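Local coordinates for protein CaaX farnesyltransferase alpha subunit Ram2 (Aspergillus fumigatus, PDB 4L9P) that forms the helical-repeat alpha subunit of a heterodimeric protein farnesyltransferase, which probably attaches farnesyl groups to CaaX-box proteins, at residues Q124-R129 against Q147-E152; H162-R167 against V194-A199. The protein carries 1 engineered substitution. All coordinates share one frame; numbering follows the deposited sequence.

Contact 1. Residues Q124-R129 against Q147-E152; sequences QIWHHR and QDFLME
Phe149 CD2 lies over one face of the Arg129 guanidinium, offset toward its rim. The two planes are only 15° apart, and Phe149 CD2 lies 3.6 Å from Arg129 NH2. Arg129 NH1 comes near Phe149 CE2. The Phe149 ring takes a second neighbour at its edge, where Trp126 CH2 comes within 3.8 Å of Phe149 CE2. The same end of the indole meets Leu150, with Trp126 CZ3 3.7 Å from Leu150 CD2. Ile125 CG2, from the same helix as Trp126, lies over one face of the indole, toward the rim. The long arm of Arg129 runs extended from CG to NE, with CG anti to the backbone N (chi1 -165°). It thereby spans much of the gap between the two backbones. A salt bridge from Arg129 NE to Glu146 and a hydrogen bond from NH1 to Asn113 help fix the guanidinium. The axes of segments 124-129 and 147-152 approach to 14.6 Å and run nearly antiparallel, at 173°. Only side chains bridge the two segments; their nearest CA atoms, those of Trp126 and Leu150, are 10.8 Å apart. Helix 161-174 contributes Val163 against Trp126 and Tyr166 against Arg129, while helix 105-118 also packs on Arg129.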
loop_
_atom_site.group_PDB
_atom_site.type_symbol
_atom_site.label_atom_id
_atom_site.label_comp_id
_atom_site.label_asym_id
_atom_site.label_seq_id
_atom_site.Cartn_x
_atom_site.Cartn_y
_atom_site.Cartn_z
ATOM N N GLN A 124 5.726 -8.519 -12.205
ATOM C CA GLN A 124 5.469 -9.136 -13.489
ATOM C C GLN A 124 5.866 -10.592 -13.416
ATOM O O GLN A 124 5.119 -11.442 -13.900
ATOM C CB GLN A 124 6.341 -8.445 -14.547
ATOM C CG GLN A 124 5.810 -7.047 -14.978
ATOM C CD GLN A 124 5.957 -6.032 -13.892
ATOM O OE1 GLN A 124 7.052 -5.839 -13.357
ATOM N NE2 GLN A 124 4.850 -5.363 -13.559
ATOM N N ILE A 125 7.023 -10.894 -12.807
ATOM C CA ILE A 125 7.490 -12.281 -12.890
ATOM C C ILE A 125 6.507 -13.229 -12.176
ATOM O O ILE A 125 6.247 -14.367 -12.591
ATOM C CB ILE A 125 8.883 -12.350 -12.160
ATOM C CG1 ILE A 125 9.943 -11.772 -13.096
ATOM C CG2 ILE A 125 9.257 -13.753 -11.648
ATOM C CD1 ILE A 125 11.265 -11.446 -12.289
ATOM N N TRP A 126 5.923 -12.757 -11.084
ATOM C CA TRP A 126 5.026 -13.572 -10.279
ATOM C C TRP A 126 3.605 -13.557 -10.795
ATOM O O TRP A 126 2.907 -14.571 -10.688
ATOM C CB TRP A 126 5.156 -13.214 -8.773
ATOM C CG TRP A 126 6.542 -13.639 -8.360
ATOM C CD1 TRP A 126 7.704 -12.885 -8.321
ATOM C CD2 TRP A 126 6.934 -14.977 -8.063
ATOM N NE1 TRP A 126 8.792 -13.701 -8.085
ATOM C CE2 TRP A 126 8.336 -14.992 -7.909
ATOM C CE3 TRP A 126 6.222 -16.179 -7.940
ATOM C CZ2 TRP A 126 9.041 -16.175 -7.622
ATOM C CZ3 TRP A 126 6.905 -17.330 -7.661
ATOM C CH2 TRP A 126 8.321 -17.332 -7.490
ATOM N N HIS A 127 3.184 -12.453 -11.412
ATOM C CA HIS A 127 1.933 -12.459 -12.165
ATOM C C HIS A 127 2.043 -13.424 -13.374
ATOM O O HIS A 127 1.146 -14.242 -13.612
ATOM C CB HIS A 127 1.492 -11.072 -12.626
ATOM C CG HIS A 127 0.218 -11.140 -13.388
ATOM N ND1 HIS A 127 -0.959 -11.548 -12.804
ATOM C CD2 HIS A 127 -0.056 -10.926 -14.701
ATOM C CE1 HIS A 127 -1.917 -11.579 -13.724
ATOM N NE2 HIS A 127 -1.397 -11.196 -14.881
ATOM N N HIS A 128 3.174 -13.390 -14.097
ATOM C CA HIS A 128 3.348 -14.240 -15.281
ATOM C C HIS A 128 3.282 -15.687 -14.835
ATOM O O HIS A 128 2.685 -16.538 -15.516
ATOM C CB HIS A 128 4.707 -13.935 -15.906
ATOM C CG HIS A 128 4.934 -14.615 -17.210
ATOM N ND1 HIS A 128 4.257 -14.254 -18.359
ATOM C CD2 HIS A 128 5.844 -15.558 -17.560
ATOM C CE1 HIS A 128 4.716 -14.995 -19.371
ATOM N NE2 HIS A 128 5.685 -15.797 -18.920
ATOM N N ARG A 129 3.868 -16.024 -13.692
ATOM C CA ARG A 129 3.834 -17.410 -13.199
ATOM C C ARG A 129 2.378 -17.859 -12.996
ATOM O O ARG A 129 2.002 -18.992 -13.357
ATOM C CB ARG A 129 4.624 -17.551 -11.893
ATOM C CG ARG A 129 4.918 -19.028 -11.578
ATOM C CD ARG A 129 5.707 -19.137 -10.264
ATOM N NE ARG A 129 6.355 -20.459 -10.174
ATOM C CZ ARG A 129 7.550 -20.750 -10.684
ATOM N NH1 ARG A 129 8.307 -19.791 -11.252
ATOM N NH2 ARG A 129 7.981 -22.034 -10.646
ATOM N N GLN A 147 6.586 -26.442 -5.155
ATOM C CA GLN A 147 6.738 -25.969 -3.742
ATOM C C GLN A 147 8.227 -25.780 -3.404
ATOM O O GLN A 147 8.603 -24.787 -2.742
ATOM C CB GLN A 147 6.029 -26.938 -2.775
ATOM C CG GLN A 147 4.507 -26.881 -2.916
ATOM C CD GLN A 147 3.842 -28.048 -2.253
ATOM O OE1 GLN A 147 4.320 -29.189 -2.348
ATOM N NE2 GLN A 147 2.730 -27.801 -1.548
ATOM N N ASP A 148 9.089 -26.651 -3.891
ATOM C CA ASP A 148 10.514 -26.480 -3.626
ATOM C C ASP A 148 11.066 -25.198 -4.257
ATOM O O ASP A 148 11.931 -24.550 -3.661
ATOM C CB ASP A 148 11.319 -27.679 -4.216
ATOM C CG ASP A 148 11.289 -28.891 -3.314
ATOM O OD1 ASP A 148 10.584 -28.907 -2.299
ATOM O OD2 ASP A 148 11.973 -29.866 -3.639
ATOM N N PHE A 149 10.599 -24.840 -5.450
ATOM C CA PHE A 149 11.060 -23.593 -6.033
ATOM C C PHE A 149 10.635 -22.422 -5.139
ATOM O O PHE A 149 11.430 -21.456 -4.919
ATOM C CB PHE A 149 10.518 -23.344 -7.461
ATOM C CG PHE A 149 11.116 -22.102 -8.039
ATOM C CD1 PHE A 149 12.476 -22.087 -8.325
ATOM C CD2 PHE A 149 10.373 -20.953 -8.191
ATOM C CE1 PHE A 149 13.101 -20.913 -8.728
ATOM C CE2 PHE A 149 10.976 -19.761 -8.677
ATOM C CZ PHE A 149 12.341 -19.744 -8.903
ATOM N N LEU A 150 9.391 -22.419 -4.640
ATOM C CA LEU A 150 8.971 -21.310 -3.791
ATOM C C LEU A 150 9.878 -21.291 -2.541
ATOM O O LEU A 150 10.246 -20.178 -2.077
ATOM C CB LEU A 150 7.516 -21.473 -3.360
ATOM C CG LEU A 150 6.586 -21.528 -4.581
ATOM C CD1 LEU A 150 5.150 -21.567 -4.055
ATOM C CD2 LEU A 150 6.805 -20.380 -5.565
ATOM N N MET A 151 10.283 -22.439 -1.998
ATOM C CA MET A 151 11.202 -22.422 -0.868
ATOM C C MET A 151 12.602 -21.949 -1.223
ATOM O O MET A 151 13.264 -21.369 -0.347
ATOM C CB MET A 151 11.272 -23.802 -0.222
ATOM C CG MET A 151 9.916 -24.200 0.420
ATOM S SD MET A 151 9.347 -23.055 1.691
ATOM C CE MET A 151 10.213 -23.718 3.118
ATOM N N GLU A 152 13.051 -22.114 -2.476
ATOM C CA GLU A 152 14.292 -21.490 -2.932
ATOM C C GLU A 152 14.182 -19.974 -2.826
ATOM O O GLU A 152 15.144 -19.271 -2.447
ATOM C CB GLU A 152 14.564 -21.842 -4.400
ATOM C CG GLU A 152 16.020 -21.681 -4.791
ATOM C CD GLU A 152 16.415 -22.387 -6.119
ATOM O OE1 GLU A 152 17.546 -22.201 -6.581
ATOM O OE2 GLU A 152 15.591 -23.091 -6.717
#

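Contact 2. Residues H162-R167 against V194-A199. With FII ([(3,7,11-trimethyl-dodeca-2,6,10-trienyloxycarbamoyl)-methyl]-phosphonic acid), chain Q.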
loop_
_atom_site.group_PDB
_atom_site.type_symbol
_atom_site.label_atom_id
_atom_site.label_comp_id
_atom_site.label_asym_id
_atom_site.label_seq_id
_atom_site.Cartn_x
_atom_site.Cartn_y
_atom_site.Cartn_z
ATOM N N HIS A 162 5.374 -10.849 -2.996
ATOM C CA HIS A 162 4.792 -11.350 -4.245
ATOM C C HIS A 162 4.853 -12.866 -4.308
ATOM O O HIS A 162 3.970 -13.477 -4.921
ATOM C CB HIS A 162 5.601 -10.774 -5.406
ATOM C CG HIS A 162 5.531 -9.282 -5.469
ATOM N ND1 HIS A 162 6.642 -8.462 -5.350
ATOM C CD2 HIS A 162 4.462 -8.470 -5.396
ATOM C CE1 HIS A 162 6.248 -7.193 -5.349
ATOM N NE2 HIS A 162 4.928 -7.174 -5.436
ATOM N N VAL A 163 5.879 -13.475 -3.696
ATOM C CA VAL A 163 5.942 -14.922 -3.703
ATOM C C VAL A 163 4.890 -15.462 -2.752
ATOM O O VAL A 163 4.260 -16.495 -3.095
ATOM C CB VAL A 163 7.354 -15.417 -3.289
ATOM C CG1 VAL A 163 7.410 -16.987 -3.395
ATOM C CG2 VAL A 163 8.408 -14.765 -4.206
ATOM N N TRP A 164 4.664 -14.887 -1.563
ATOM C CA TRP A 164 3.564 -15.343 -0.750
ATOM C C TRP A 164 2.220 -15.165 -1.434
ATOM O O TRP A 164 1.359 -16.055 -1.309
ATOM C CB TRP A 164 3.552 -14.581 0.613
ATOM C CG TRP A 164 4.638 -15.072 1.564
ATOM C CD1 TRP A 164 5.825 -14.413 1.912
ATOM C CD2 TRP A 164 4.647 -16.331 2.240
ATOM N NE1 TRP A 164 6.523 -15.202 2.809
ATOM C CE2 TRP A 164 5.829 -16.374 3.029
ATOM C CE3 TRP A 164 3.746 -17.430 2.293
ATOM C CZ2 TRP A 164 6.119 -17.460 3.893
ATOM C CZ3 TRP A 164 4.056 -18.514 3.100
ATOM C CH2 TRP A 164 5.245 -18.542 3.908
ATOM N N THR A 165 1.984 -14.051 -2.126
ATOM C CA THR A 165 0.737 -13.868 -2.850
ATOM C C THR A 165 0.563 -14.977 -3.880
ATOM O O THR A 165 -0.534 -15.573 -3.988
ATOM C CB THR A 165 0.714 -12.476 -3.519
ATOM O OG1 THR A 165 0.661 -11.494 -2.452
ATOM C CG2 THR A 165 -0.518 -12.341 -4.415
ATOM N N TYR A 166 1.648 -15.286 -4.606
ATOM C CA TYR A 166 1.538 -16.409 -5.577
ATOM C C TYR A 166 1.220 -17.694 -4.832
ATOM O O TYR A 166 0.361 -18.497 -5.302
ATOM C CB TYR A 166 2.831 -16.509 -6.326
ATOM C CG TYR A 166 2.837 -17.781 -7.234
ATOM C CD1 TYR A 166 2.175 -17.793 -8.490
ATOM C CD2 TYR A 166 3.407 -18.958 -6.754
ATOM C CE1 TYR A 166 2.156 -18.962 -9.251
ATOM C CE2 TYR A 166 3.365 -20.129 -7.511
ATOM C CZ TYR A 166 2.733 -20.085 -8.753
ATOM O OH TYR A 166 2.714 -21.209 -9.560
ATOM N N ARG A 167 1.850 -17.952 -3.696
ATOM C CA ARG A 167 1.596 -19.225 -3.019
ATOM C C ARG A 167 0.149 -19.292 -2.504
ATOM O O ARG A 167 -0.443 -20.383 -2.508
ATOM C CB ARG A 167 2.626 -19.463 -1.888
ATOM C CG ARG A 167 2.644 -20.971 -1.453
ATOM C CD ARG A 167 3.797 -21.301 -0.529
ATOM N NE ARG A 167 3.807 -22.745 -0.335
ATOM C CZ ARG A 167 4.869 -23.475 -0.033
ATOM N NH1 ARG A 167 6.046 -22.894 0.178
ATOM N NH2 ARG A 167 4.728 -24.817 0.004
ATOM N N VAL A 194 10.494 -17.310 14.045
ATOM C CA VAL A 194 9.136 -17.349 14.574
ATOM C C VAL A 194 8.414 -15.997 14.404
ATOM O O VAL A 194 7.177 -15.937 14.526
ATOM C CB VAL A 194 9.160 -17.829 16.064
ATOM C CG1 VAL A 194 9.855 -16.768 16.991
ATOM C CG2 VAL A 194 7.756 -18.207 16.539
ATOM N N ARG A 195 9.175 -14.963 14.081
ATOM C CA ARG A 195 8.577 -13.631 13.849
ATOM C C ARG A 195 8.194 -13.362 12.412
ATOM O O ARG A 195 7.886 -12.227 12.037
ATOM C CB ARG A 195 9.535 -12.530 14.341
ATOM C CG ARG A 195 9.717 -12.678 15.863
ATOM C CD ARG A 195 11.020 -12.159 16.252
ATOM N NE ARG A 195 11.245 -12.147 17.715
ATOM C CZ ARG A 195 12.329 -12.668 18.279
ATOM N NH1 ARG A 195 13.240 -13.291 17.550
ATOM N NH2 ARG A 195 12.512 -12.523 19.589
ATOM N N ASN A 196 8.235 -14.419 11.565
ATOM C CA ASN A 196 7.868 -14.226 10.153
ATOM C C ASN A 196 6.367 -14.139 9.971
ATOM O O ASN A 196 5.675 -15.133 9.883
ATOM C CB ASN A 196 8.457 -15.338 9.284
ATOM C CG ASN A 196 8.209 -15.116 7.825
ATOM O OD1 ASN A 196 7.347 -14.323 7.449
ATOM N ND2 ASN A 196 8.926 -15.838 6.982
ATOM N N ASN A 197 5.877 -12.881 9.957
ATOM C CA ASN A 197 4.448 -12.691 9.887
ATOM C C ASN A 197 3.863 -13.191 8.598
ATOM O O ASN A 197 2.677 -13.558 8.584
ATOM C CB ASN A 197 4.100 -11.182 10.029
ATOM C CG ASN A 197 2.648 -10.991 10.329
ATOM O OD1 ASN A 197 2.184 -11.350 11.452
ATOM N ND2 ASN A 197 1.890 -10.406 9.374
ATOM N N SER A 198 4.653 -13.221 7.512
ATOM C CA SER A 198 4.094 -13.730 6.228
ATOM C C SER A 198 3.745 -15.209 6.363
ATOM O O SER A 198 2.727 -15.709 5.833
ATOM C CB SER A 198 5.137 -13.600 5.110
ATOM O OG SER A 198 5.494 -12.208 5.000
ATOM N N ALA A 199 4.569 -15.942 7.119
ATOM C CA ALA A 199 4.283 -17.371 7.330
ATOM C C ALA A 199 3.036 -17.576 8.226
ATOM O O ALA A 199 2.225 -18.485 7.984
ATOM C CB ALA A 199 5.528 -18.059 7.887
HETATM C C1 FII Q . -1.183 3.754 -5.561
HETATM C C2 FII Q . -0.131 2.685 -5.429
HETATM C C6 FII Q . 0.433 2.191 -6.693
HETATM C C10 FII Q . -0.041 1.961 -4.148
HETATM C C11 FII Q . 0.913 0.793 -3.898
HETATM C C12 FII Q . 2.145 1.359 -3.133
HETATM C C15 FII Q . 3.017 0.362 -2.376
HETATM C C18 FII Q . 4.237 0.863 -1.614
HETATM C C22 FII Q . 2.878 -1.066 -2.800
HETATM C C23 FII Q . 3.446 -2.074 -1.813
HETATM C C24 FII Q . 3.515 -3.436 -2.391
HETATM C C27 FII Q . 4.461 -4.292 -1.611
HETATM C C30 FII Q . 3.833 -5.054 -0.457
HETATM C C34 FII Q . 5.613 -4.809 -2.387
HETATM C C35 FII Q . 6.520 -5.905 -1.868
HETATM O O36 FII Q . 7.826 -5.412 -1.629
HETATM N N42 FII Q . 7.913 -4.340 -0.783
HETATM C C43 FII Q . 8.309 -4.710 0.511
HETATM O O44 FII Q . 8.512 -5.874 0.889
HETATM C C45 FII Q . 8.492 -3.516 1.437
HETATM P P46 FII Q . 8.071 -3.869 3.222
HETATM O O49 FII Q . 6.766 -4.572 3.200
HETATM O O50 FII Q . 9.210 -4.630 3.825
HETATM O O51 FII Q . 7.966 -2.444 3.805
#
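Ser198 CB sits 3.4 Å from the centroid of the five-membered ring of Trp164, 23° off its normal, a CH-pi contact. Ala199 extends the contact along the indole: its backbone N lies over the same face, and Ala199 CA is 3.7 Å from Trp164 CH2. With CG anti to the carbonyl carbon (chi1 -75°), Trp164 presents this face to the start of helix 197-208. The indole N-H is not spent on Ser198; Trp164 NE1 bonds to Ala158 O, which also receives Asn196 ND2. That shared carbonyl ties both sides of the contact to one loop. Phe154 stacks on the Trp164 ring. Asn196 is the N-cap of helix 197-208. Asn196 OD1 accepts from Ala199 N at 3.2 Å, with the donor well above the carbonyl plane, and more weakly from Ser198 N. Ser198 OG bonds to Glu309 of the beta subunit Ram1. On helix 161-174, His162 CE1 lies 3.7 Å from C35 of the bound farnesyl analogue FII. The arrangement joins the N-terminal turns of helices 161-174 and 197-208, which lie in successive alpha-subunit repeats of the TPR-related prenyltransferase type, along the interface with the beta subunit.

In the fold
Contact 1 closes before contact 2 opens along the chain, and their centres lie about 12 Å apart. Helices 146-156 and 161-174 are consecutive and join them. Arg129 CD packs 3.5 Å from Tyr166 CZ, and Leu150 CD1 lies 3.7 Å from Arg167 CG. Tyr166 OH also bonds to Glu146, the salt-bridge partner of Arg129. Both contacts are buried within the helical superstructure. Segment 162-167 touches FII through His162, whereas the side chain of Trp126 is about 10 Å from it. Segment 124-129 also reaches the substrate site: Gln124 NE2 bonds to the backbone of the bound peptide. Ram1 supplies FII with further hydrogen bonds, including one from its Arg359, which also packs on Ser198.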